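Local coordinates for protein Old Yellow Enzyme (Pichia, PDB 6AGZ) that probably reduces the carbon-carbon double bond of enone compounds asymmetrically, using a bound flavin mononucleotide held in a TIM barrel, at residues C342-T347 with S368-I373; S51-R56 with I65-F70; P353-L356 with L362-Y365. One frame throughout, in Å; residues are numbered along the deposited sequence.

Contact 1. Residues C342-T347 with S368-I373; sequences CSRYFT and SRFYKI. With FMN (flavin mononucleotide), chain C.
F370 lays the far end of its ring against the aliphatic stem of R344, its CZ 3.9 Å from R344 CG, and sets CE1 equally near T347 OG1. A phenyl ring suits this spot because most of what it meets is carbon: F370 CD2 lies 3.5 Å from C7M of the flavin and CE2 a little further from C8M, so ring, arginine stem and both dimethylbenzene methyls form the tight part. R344 has two roles. With CG anti to its carbonyl carbon (chi1 -77°) and a bend at chi3, the chain offers CG to F370 while the guanidinium turns to the phosphate: NE binds FMN O3P at 2.9 Å, and NH2 reaches FMN O1P at 3.0 Å, with O1P in the plane at its edge. The backbone N of R344 also donates to O3P, and S343 N gives O2P a nearly straight bond (164°). On the exposed side, Y371 meets the flavin methyl, OH to C7M 3.2 Å, but makes no contact with residues 342-347. Backbone amides at the start of a short helix after the eighth barrel strand, joined by an arginine, make the phosphate-binding site typical of flavin-binding TIM barrels.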
loop_
_atom_site.group_PDB
_atom_site.type_symbol
_atom_site.label_atom_id
_atom_site.label_comp_id
_atom_site.label_asym_id
_atom_site.label_seq_id
_atom_site.Cartn_x
_atom_site.Cartn_y
_atom_site.Cartn_z
ATOM N N CYS A 342 -23.666 7.511 3.505
ATOM C CA CYS A 342 -24.769 6.682 3.022
ATOM C C CYS A 342 -25.483 7.452 1.919
ATOM O O CYS A 342 -26.115 8.480 2.187
ATOM C CB CYS A 342 -25.731 6.323 4.155
ATOM S SG CYS A 342 -24.942 5.550 5.587
ATOM N N SER A 343 -25.386 6.959 0.683
ATOM C CA SER A 343 -25.902 7.674 -0.482
ATOM C C SER A 343 -27.270 7.164 -0.925
ATOM O O SER A 343 -28.237 7.932 -0.968
ATOM C CB SER A 343 -24.905 7.569 -1.644
ATOM O OG SER A 343 -25.500 7.972 -2.867
ATOM N N ARG A 344 -27.369 5.872 -1.252
ATOM C CA ARG A 344 -28.579 5.358 -1.885
ATOM C C ARG A 344 -29.787 5.460 -0.960
ATOM O O ARG A 344 -30.887 5.809 -1.404
ATOM C CB ARG A 344 -28.357 3.916 -2.343
ATOM C CG ARG A 344 -27.535 3.816 -3.622
ATOM C CD ARG A 344 -27.202 2.379 -3.992
ATOM N NE ARG A 344 -26.117 1.835 -3.180
ATOM C CZ ARG A 344 -25.514 0.675 -3.424
ATOM N NH1 ARG A 344 -25.889 -0.064 -4.460
ATOM N NH2 ARG A 344 -24.534 0.255 -2.635
ATOM N N TYR A 345 -29.605 5.172 0.328
ATOM C CA TYR A 345 -30.712 5.305 1.265
ATOM C C TYR A 345 -31.010 6.755 1.621
ATOM O O TYR A 345 -32.128 7.054 2.050
ATOM C CB TYR A 345 -30.438 4.499 2.535
ATOM C CG TYR A 345 -30.757 3.032 2.375
ATOM C CD1 TYR A 345 -32.072 2.591 2.344
ATOM C CD2 TYR A 345 -29.745 2.091 2.245
ATOM C CE1 TYR A 345 -32.374 1.253 2.191
ATOM C CE2 TYR A 345 -30.037 0.749 2.093
ATOM C CZ TYR A 345 -31.351 0.336 2.067
ATOM O OH TYR A 345 -31.645 -1.000 1.916
ATOM N N PHE A 346 -30.046 7.660 1.447
ATOM C CA PHE A 346 -30.327 9.073 1.675
ATOM C C PHE A 346 -31.233 9.638 0.589
ATOM O O PHE A 346 -31.959 10.609 0.833
ATOM C CB PHE A 346 -29.023 9.864 1.752
ATOM C CG PHE A 346 -28.978 10.852 2.884
ATOM C CD1 PHE A 346 -30.087 11.622 3.198
ATOM C CD2 PHE A 346 -27.827 11.005 3.641
ATOM C CE1 PHE A 346 -30.045 12.528 4.243
ATOM C CE2 PHE A 346 -27.779 11.911 4.685
ATOM C CZ PHE A 346 -28.890 12.673 4.986
ATOM N N THR A 347 -31.210 9.044 -0.607
ATOM C CA THR A 347 -32.079 9.510 -1.684
ATOM C C THR A 347 -33.546 9.250 -1.364
ATOM O O THR A 347 -34.411 10.076 -1.680
ATOM C CB THR A 347 -31.696 8.836 -3.001
ATOM O OG1 THR A 347 -31.946 7.427 -2.913
ATOM C CG2 THR A 347 -30.223 9.068 -3.313
ATOM N N SER A 368 -34.443 2.928 -10.294
ATOM C CA SER A 368 -35.024 3.291 -11.583
ATOM C C SER A 368 -35.272 4.789 -11.716
ATOM O O SER A 368 -35.472 5.274 -12.835
ATOM C CB SER A 368 -36.335 2.534 -11.803
ATOM O OG SER A 368 -37.364 3.043 -10.973
ATOM N N ARG A 369 -35.262 5.533 -10.608
ATOM C CA ARG A 369 -35.476 6.975 -10.635
ATOM C C ARG A 369 -34.261 7.747 -10.133
ATOM O O ARG A 369 -34.373 8.936 -9.813
ATOM C CB ARG A 369 -36.722 7.347 -9.828
ATOM C CG ARG A 369 -38.019 7.198 -10.615
ATOM C CD ARG A 369 -39.003 6.260 -9.936
ATOM N NE ARG A 369 -40.130 6.975 -9.343
ATOM C CZ ARG A 369 -40.499 6.870 -8.071
ATOM N NH1 ARG A 369 -39.833 6.075 -7.246
ATOM N NH2 ARG A 369 -41.539 7.560 -7.624
ATOM N N PHE A 370 -33.097 7.096 -10.061
ATOM C CA PHE A 370 -31.867 7.802 -9.717
ATOM C C PHE A 370 -31.578 8.915 -10.716
ATOM O O PHE A 370 -31.256 10.046 -10.332
ATOM C CB PHE A 370 -30.689 6.827 -9.666
ATOM C CG PHE A 370 -30.639 5.981 -8.424
ATOM C CD1 PHE A 370 -31.493 6.220 -7.361
ATOM C CD2 PHE A 370 -29.715 4.952 -8.317
ATOM C CE1 PHE A 370 -31.436 5.440 -6.219
ATOM C CE2 PHE A 370 -29.652 4.172 -7.178
ATOM C CZ PHE A 370 -30.513 4.414 -6.128
ATOM N N TYR A 371 -31.692 8.611 -12.010
ATOM C CA TYR A 371 -31.281 9.517 -13.073
ATOM C C TYR A 371 -32.459 9.971 -13.932
ATOM O O TYR A 371 -32.289 10.273 -15.115
ATOM C CB TYR A 371 -30.211 8.865 -13.949
ATOM C CG TYR A 371 -29.010 8.354 -13.185
ATOM C CD1 TYR A 371 -28.101 9.234 -12.611
ATOM C CD2 TYR A 371 -28.779 6.991 -13.047
ATOM C CE1 TYR A 371 -26.999 8.770 -11.915
ATOM C CE2 TYR A 371 -27.680 6.518 -12.354
ATOM C CZ TYR A 371 -26.794 7.412 -11.791
ATOM O OH TYR A 371 -25.699 6.946 -11.101
ATOM N N LYS A 372 -33.658 10.027 -13.355
ATOM C CA LYS A 372 -34.822 10.512 -14.090
ATOM C C LYS A 372 -34.655 12.007 -14.334
ATOM O O LYS A 372 -34.819 12.817 -13.416
ATOM C CB LYS A 372 -36.105 10.212 -13.322
ATOM C CG LYS A 372 -37.344 10.100 -14.204
ATOM C CD LYS A 372 -38.564 9.677 -13.398
ATOM C CE LYS A 372 -39.566 8.917 -14.259
ATOM N NZ LYS A 372 -40.265 9.801 -15.232
ATOM N N ILE A 373 -34.326 12.370 -15.576
ATOM C CA ILE A 373 -33.856 13.717 -15.874
ATOM C C ILE A 373 -34.949 14.743 -15.615
ATOM O O ILE A 373 -36.062 14.643 -16.148
ATOM C CB ILE A 373 -33.358 13.790 -17.325
ATOM C CG1 ILE A 373 -32.047 13.015 -17.474
ATOM C CG2 ILE A 373 -33.190 15.236 -17.762
ATOM C CD1 ILE A 373 -31.592 12.855 -18.905
HETATM N N1 FMN C . -20.053 9.349 -6.182
HETATM C C2 FMN C . -19.308 10.469 -6.501
HETATM O O2 FMN C . -18.165 10.592 -6.062
HETATM N N3 FMN C . -19.839 11.450 -7.312
HETATM C C4 FMN C . -21.119 11.314 -7.805
HETATM O O4 FMN C . -21.601 12.185 -8.529
HETATM C C4A FMN C . -21.869 10.190 -7.486
HETATM N N5 FMN C . -23.146 10.057 -7.981
HETATM C C5A FMN C . -23.897 8.946 -7.666
HETATM C C6 FMN C . -25.185 8.821 -8.170
HETATM C C7 FMN C . -25.949 7.704 -7.859
HETATM C C7M FMN C . -27.340 7.571 -8.401
HETATM C C8 FMN C . -25.425 6.710 -7.044
HETATM C C8M FMN C . -26.249 5.502 -6.706
HETATM C C9 FMN C . -24.136 6.835 -6.542
HETATM C C9A FMN C . -23.367 7.954 -6.849
HETATM N N10 FMN C . -22.082 8.083 -6.353
HETATM C C10 FMN C . -21.334 9.202 -6.671
HETATM C "C1'" FMN C . -21.508 7.020 -5.460
HETATM C "C2'" FMN C . -21.969 7.317 -4.030
HETATM O "O2'" FMN C . -21.458 8.570 -3.629
HETATM C "C3'" FMN C . -21.559 6.242 -3.026
HETATM O "O3'" FMN C . -20.154 6.179 -2.932
HETATM C "C4'" FMN C . -22.120 4.879 -3.421
HETATM O "O4'" FMN C . -23.485 5.007 -3.750
HETATM C "C5'" FMN C . -21.984 3.863 -2.295
HETATM O "O5'" FMN C . -22.591 4.369 -1.127
HETATM P P FMN C . -23.969 3.731 -0.591
HETATM O O1P FMN C . -23.803 2.235 -0.467
HETATM O O2P FMN C . -24.311 4.312 0.759
HETATM O O3P FMN C . -25.072 4.050 -1.571
#

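Contact 2. Residues S51-R56 with I65-F70; sequences SYYSQR and ITEATF. With FMN (flavin mononucleotide), chain C.
The first beta-alpha-beta unit of the TIM barrel, strand 29-31, helix 47-57 and strand 63-70, is pinned here by Y53 of the helix, whose hydroxyl plugs into the backbone and side chain of E67 where the second strand is interrupted. Y53 OH gives its proton to E67 OE2 at 2.7 Å and accepts from E67 N at 3.1 Å, the latter bond almost straight at 173°. The carboxylate oxygen comes in the ring plane, at the edge, and uses its anti lone pair, the one away from OE1; ring and carboxylate planes stand 36° apart. With CG of E67 between backbone N and carbonyl carbon (chi1 52°) and the chain extended beyond it, OE2 and the backbone N meet the same hydroxyl, while OE1 is held by N39. T66 CA lies 3.6 Å from Y53 OH. On the helix side, Y52 CD2 lies 3.8 Å above the centre of the Y53 ring. The break within strand 63-70 is fastened as well: T66 OG1 and T69 OG1 donate to E67 O from opposite faces of its plane. A68 follows directly, its CB 3.2 Å from FMN O4, which brings this break up to the pyrimidine end of the flavin. A tyrosine suits the place: its long ring carries the hydroxyl from helix to strand, the CA atoms of Y53 and T66 being 8.5 Å apart, while its carbons pack on Y52, I96 and V100. All the touching residues are buried, so the glutamate's charge is probably stabilised by the two donors, Y53 and N39, that grip its separate oxygens.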
loop_
_atom_site.group_PDB
_atom_site.type_symbol
_atom_site.label_atom_id
_atom_site.label_comp_id
_atom_site.label_asym_id
_atom_site.label_seq_id
_atom_site.Cartn_x
_atom_site.Cartn_y
_atom_site.Cartn_z
ATOM N N SER A 51 -35.249 22.292 -2.269
ATOM C CA SER A 51 -36.024 21.522 -1.301
ATOM C C SER A 51 -35.350 20.189 -0.999
ATOM O O SER A 51 -35.368 19.714 0.146
ATOM C CB SER A 51 -37.443 21.304 -1.825
ATOM O OG SER A 51 -38.171 20.431 -0.978
ATOM N N TYR A 52 -34.733 19.586 -2.016
ATOM C CA TYR A 52 -34.087 18.286 -1.874
ATOM C C TYR A 52 -32.982 18.327 -0.825
ATOM O O TYR A 52 -32.936 17.485 0.079
ATOM C CB TYR A 52 -33.547 17.853 -3.239
ATOM C CG TYR A 52 -32.699 16.602 -3.269
ATOM C CD1 TYR A 52 -33.282 15.343 -3.320
ATOM C CD2 TYR A 52 -31.313 16.684 -3.299
ATOM C CE1 TYR A 52 -32.506 14.199 -3.369
ATOM C CE2 TYR A 52 -30.530 15.548 -3.349
ATOM C CZ TYR A 52 -31.132 14.308 -3.385
ATOM O OH TYR A 52 -30.355 13.173 -3.436
ATOM N N TYR A 53 -32.083 19.308 -0.925
ATOM C CA TYR A 53 -31.034 19.447 0.078
ATOM C C TYR A 53 -31.561 20.038 1.381
ATOM O O TYR A 53 -30.993 19.778 2.448
ATOM C CB TYR A 53 -29.894 20.309 -0.464
ATOM C CG TYR A 53 -29.079 19.634 -1.544
ATOM C CD1 TYR A 53 -28.108 18.696 -1.223
ATOM C CD2 TYR A 53 -29.280 19.935 -2.885
ATOM C CE1 TYR A 53 -27.361 18.074 -2.207
ATOM C CE2 TYR A 53 -28.538 19.321 -3.875
ATOM C CZ TYR A 53 -27.580 18.392 -3.530
ATOM O OH TYR A 53 -26.838 17.777 -4.514
ATOM N N SER A 54 -32.635 20.828 1.313
ATOM C CA SER A 54 -33.196 21.433 2.518
ATOM C C SER A 54 -33.742 20.371 3.463
ATOM O O SER A 54 -33.494 20.416 4.674
ATOM C CB SER A 54 -34.291 22.432 2.140
ATOM O OG SER A 54 -34.930 22.949 3.294
ATOM N N GLN A 55 -34.494 19.405 2.925
ATOM C CA GLN A 55 -35.051 18.351 3.768
ATOM C C GLN A 55 -33.957 17.515 4.418
ATOM O O GLN A 55 -34.134 17.024 5.539
ATOM C CB GLN A 55 -35.980 17.458 2.949
ATOM C CG GLN A 55 -37.174 18.183 2.352
ATOM C CD GLN A 55 -38.034 17.273 1.501
ATOM O OE1 GLN A 55 -38.234 16.103 1.830
ATOM N NE2 GLN A 55 -38.543 17.802 0.395
ATOM N N ARG A 56 -32.824 17.348 3.741
ATOM C CA ARG A 56 -31.720 16.561 4.267
ATOM C C ARG A 56 -30.795 17.367 5.166
ATOM O O ARG A 56 -29.987 16.776 5.891
ATOM C CB ARG A 56 -30.937 15.939 3.109
ATOM C CG ARG A 56 -31.728 14.834 2.439
ATOM C CD ARG A 56 -31.326 14.573 1.003
ATOM N NE ARG A 56 -32.128 13.483 0.453
ATOM C CZ ARG A 56 -33.377 13.621 0.019
ATOM N NH1 ARG A 56 -33.971 14.806 0.066
ATOM N NH2 ARG A 56 -34.037 12.575 -0.459
ATOM N N ILE A 65 -22.823 16.529 0.938
ATOM C CA ILE A 65 -21.936 16.739 -0.199
ATOM C C ILE A 65 -22.788 16.780 -1.456
ATOM O O ILE A 65 -23.598 15.877 -1.693
ATOM C CB ILE A 65 -20.851 15.652 -0.300
ATOM C CG1 ILE A 65 -20.123 15.501 1.035
ATOM C CG2 ILE A 65 -19.855 16.010 -1.391
ATOM C CD1 ILE A 65 -19.019 14.470 1.013
ATOM N N THR A 66 -22.611 17.830 -2.252
ATOM C CA THR A 66 -23.430 18.009 -3.437
ATOM C C THR A 66 -23.129 16.935 -4.473
ATOM O O THR A 66 -22.065 16.309 -4.477
ATOM C CB THR A 66 -23.191 19.379 -4.070
ATOM O OG1 THR A 66 -21.909 19.394 -4.710
ATOM C CG2 THR A 66 -23.236 20.463 -3.020
ATOM N N GLU A 67 -24.100 16.729 -5.358
ATOM C CA GLU A 67 -23.864 16.005 -6.596
ATOM C C GLU A 67 -22.624 16.553 -7.291
ATOM O O GLU A 67 -22.312 17.745 -7.201
ATOM C CB GLU A 67 -25.081 16.147 -7.506
ATOM C CG GLU A 67 -25.479 17.604 -7.696
ATOM C CD GLU A 67 -26.945 17.785 -8.017
ATOM O OE1 GLU A 67 -27.303 17.735 -9.211
ATOM O OE2 GLU A 67 -27.738 17.975 -7.069
ATOM N N ALA A 68 -21.903 15.668 -7.974
ATOM C CA ALA A 68 -20.699 16.074 -8.685
ATOM C C ALA A 68 -21.015 17.194 -9.670
ATOM O O ALA A 68 -21.892 17.057 -10.528
ATOM C CB ALA A 68 -20.093 14.875 -9.408
ATOM N N THR A 69 -20.295 18.305 -9.540
ATOM C CA THR A 69 -20.623 19.549 -10.222
ATOM C C THR A 69 -19.493 19.937 -11.163
ATOM O O THR A 69 -18.326 19.975 -10.756
ATOM C CB THR A 69 -20.876 20.669 -9.205
ATOM O OG1 THR A 69 -22.038 20.356 -8.425
ATOM C CG2 THR A 69 -21.083 21.999 -9.903
ATOM N N PHE A 70 -19.843 20.225 -12.416
ATOM C CA PHE A 70 -18.853 20.650 -13.398
ATOM C C PHE A 70 -18.235 21.982 -12.990
ATOM O O PHE A 70 -18.945 22.934 -12.654
ATOM C CB PHE A 70 -19.498 20.776 -14.780
ATOM C CG PHE A 70 -20.177 19.523 -15.256
ATOM C CD1 PHE A 70 -19.592 18.282 -15.065
ATOM C CD2 PHE A 70 -21.406 19.586 -15.897
ATOM C CE1 PHE A 70 -20.218 17.129 -15.503
ATOM C CE2 PHE A 70 -22.038 18.438 -16.335
ATOM C CZ PHE A 70 -21.444 17.207 -16.140
HETATM N N1 FMN C . -20.053 9.349 -6.182
HETATM C C2 FMN C . -19.308 10.469 -6.501
HETATM O O2 FMN C . -18.165 10.592 -6.062
HETATM N N3 FMN C . -19.839 11.450 -7.312
HETATM C C4 FMN C . -21.119 11.314 -7.805
HETATM O O4 FMN C . -21.601 12.185 -8.529
HETATM C C4A FMN C . -21.869 10.190 -7.486
HETATM N N5 FMN C . -23.146 10.057 -7.981
HETATM C C5A FMN C . -23.897 8.946 -7.666
HETATM C C6 FMN C . -25.185 8.821 -8.170
HETATM C C7 FMN C . -25.949 7.704 -7.859
HETATM C C7M FMN C . -27.340 7.571 -8.401
HETATM C C8 FMN C . -25.425 6.710 -7.044
HETATM C C8M FMN C . -26.249 5.502 -6.706
HETATM C C9 FMN C . -24.136 6.835 -6.542
HETATM C C9A FMN C . -23.367 7.954 -6.849
HETATM N N10 FMN C . -22.082 8.083 -6.353
HETATM C C10 FMN C . -21.334 9.202 -6.671
HETATM C "C1'" FMN C . -21.508 7.020 -5.460
HETATM C "C2'" FMN C . -21.969 7.317 -4.030
HETATM O "O2'" FMN C . -21.458 8.570 -3.629
HETATM C "C3'" FMN C . -21.559 6.242 -3.026
HETATM O "O3'" FMN C . -20.154 6.179 -2.932
HETATM C "C4'" FMN C . -22.120 4.879 -3.421
HETATM O "O4'" FMN C . -23.485 5.007 -3.750
HETATM C "C5'" FMN C . -21.984 3.863 -2.295
HETATM O "O5'" FMN C . -22.591 4.369 -1.127
HETATM P P FMN C . -23.969 3.731 -0.591
HETATM O O1P FMN C . -23.803 2.235 -0.467
HETATM O O2P FMN C . -24.311 4.312 0.759
HETATM O O3P FMN C . -25.072 4.050 -1.571
#

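Contact 3. Residues P353-L356 with L362-Y365; sequences PNRL and LTPY
R355, on helix 352-358, lies nearest to L362 in the loop that doubles back beside it, their CA atoms 7.0 Å apart; residues 362-365 run extended, and at this spacing the contacts are made by side chains. L362 turns CD1 into the angle between R355 CB and L356 CD2, 4.2 Å from each, and the two leucines meet at about a right angle. Beyond this apolar patch the arginine reaches across: R355 NH1 donates to T363 OG1 at 3.0 Å, a bent bond (142°) with the hydroxyl tilted 24° from the guanidinium plane. A water bound to T363 OG1 also takes a weak bond from R355 NH2. With OG1 anti to its carbonyl carbon (chi1 -58°), T363 presents the hydroxyl to the arginine. With three nitrogens on a long chain, R355 also pairs through NE with D351 and through NH1 with P361 O. A leucine in its place would probably leave D351 without its charged mate and P361 O and T363 OG1 without their donor, weakening the hold on the loop at this end. On the flanks, L362 touches Y345 of helix 344-348, T363 O accepts from S348, and L356 packs on L29 of barrel strand 29-31, so the loop is fitted between two successive helices at the barrel's outer side.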
loop_
_atom_site.group_PDB
_atom_site.type_symbol
_atom_site.label_atom_id
_atom_site.label_comp_id
_atom_site.label_asym_id
_atom_site.label_seq_id
_atom_site.Cartn_x
_atom_site.Cartn_y
_atom_site.Cartn_z
ATOM N N PRO A 353 -30.999 10.898 9.014
ATOM C CA PRO A 353 -30.310 11.054 10.308
ATOM C C PRO A 353 -31.162 10.676 11.508
ATOM O O PRO A 353 -30.670 9.997 12.418
ATOM C CB PRO A 353 -29.936 12.540 10.321
ATOM C CG PRO A 353 -29.777 12.887 8.890
ATOM C CD PRO A 353 -30.821 12.091 8.162
ATOM N N ASN A 354 -32.428 11.094 11.544
ATOM C CA ASN A 354 -33.267 10.758 12.689
ATOM C C ASN A 354 -33.660 9.287 12.689
ATOM O O ASN A 354 -33.792 8.683 13.761
ATOM C CB ASN A 354 -34.508 11.648 12.714
ATOM C CG ASN A 354 -34.205 13.049 13.207
ATOM O OD1 ASN A 354 -33.115 13.315 13.716
ATOM N ND2 ASN A 354 -35.172 13.948 13.076
ATOM N N ARG A 355 -33.848 8.692 11.507
ATOM C CA ARG A 355 -34.207 7.278 11.445
ATOM C C ARG A 355 -33.064 6.402 11.939
ATOM O O ARG A 355 -33.286 5.426 12.667
ATOM C CB ARG A 355 -34.600 6.886 10.019
ATOM C CG ARG A 355 -35.892 7.520 9.515
ATOM C CD ARG A 355 -36.485 6.718 8.372
ATOM N NE ARG A 355 -37.176 7.577 7.415
ATOM C CZ ARG A 355 -38.026 7.148 6.487
ATOM N NH1 ARG A 355 -38.294 5.858 6.388
ATOM N NH2 ARG A 355 -38.594 8.017 5.665
ATOM N N LEU A 356 -31.831 6.724 11.541
ATOM C CA LEU A 356 -30.684 5.993 12.066
ATOM C C LEU A 356 -30.454 6.308 13.537
ATOM O O LEU A 356 -30.018 5.436 14.297
ATOM C CB LEU A 356 -29.438 6.312 11.243
ATOM C CG LEU A 356 -29.464 5.821 9.795
ATOM C CD1 LEU A 356 -28.167 6.176 9.083
ATOM C CD2 LEU A 356 -29.713 4.322 9.754
ATOM N N LEU A 362 -36.162 2.013 7.358
ATOM C CA LEU A 362 -35.824 2.862 6.228
ATOM C C LEU A 362 -36.714 2.547 5.031
ATOM O O LEU A 362 -37.138 1.406 4.828
ATOM C CB LEU A 362 -34.353 2.684 5.836
ATOM C CG LEU A 362 -33.247 3.449 6.575
ATOM C CD1 LEU A 362 -33.413 3.406 8.084
ATOM C CD2 LEU A 362 -31.883 2.897 6.184
ATOM N N THR A 363 -36.988 3.575 4.243
ATOM C CA THR A 363 -37.705 3.411 2.987
ATOM C C THR A 363 -36.755 2.864 1.928
ATOM O O THR A 363 -35.663 3.413 1.743
ATOM C CB THR A 363 -38.286 4.743 2.519
ATOM O OG1 THR A 363 -39.152 5.273 3.531
ATOM C CG2 THR A 363 -39.069 4.562 1.225
ATOM N N PRO A 364 -37.121 1.787 1.235
ATOM C CA PRO A 364 -36.253 1.267 0.171
ATOM C C PRO A 364 -36.027 2.309 -0.914
ATOM O O PRO A 364 -36.932 3.067 -1.272
ATOM C CB PRO A 364 -37.032 0.059 -0.360
ATOM C CG PRO A 364 -37.924 -0.348 0.774
ATOM C CD PRO A 364 -38.296 0.930 1.467
ATOM N N TYR A 365 -34.802 2.349 -1.430
ATOM C CA TYR A 365 -34.504 3.259 -2.523
ATOM C C TYR A 365 -34.925 2.643 -3.855
ATOM O O TYR A 365 -35.095 1.428 -3.985
ATOM C CB TYR A 365 -33.017 3.622 -2.542
ATOM C CG TYR A 365 -32.068 2.445 -2.617
ATOM C CD1 TYR A 365 -31.753 1.858 -3.837
ATOM C CD2 TYR A 365 -31.472 1.934 -1.471
ATOM C CE1 TYR A 365 -30.882 0.788 -3.912
ATOM C CE2 TYR A 365 -30.597 0.864 -1.537
ATOM C CZ TYR A 365 -30.307 0.296 -2.760
ATOM O OH TYR A 365 -29.438 -0.769 -2.833
HETATM O O HOH W 1 -39.316 7.884 2.557
#

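How the contacts relate
From the N terminus, contact 2 closes first, a short loop between helix 47-57 and strand 63-70 at the start of the barrel. It is finished before contact 1 opens after the last strand, 338-341; the two are in series, yet meet in space where R56 NE probably hydrogen-bonds F346 O, tying helix 47-57 to helix 344-348 as the barrel closes. Contact 1 spans residues 342 to 373, and contact 3 is nested inside that loop, holding helix 352-358 to the chain that follows it. Y365 bridges these two, packing on Y345 and F370. Contacts 1 and 2 also touch the flavin; contact 3 lies further out, and does not touch contact 2.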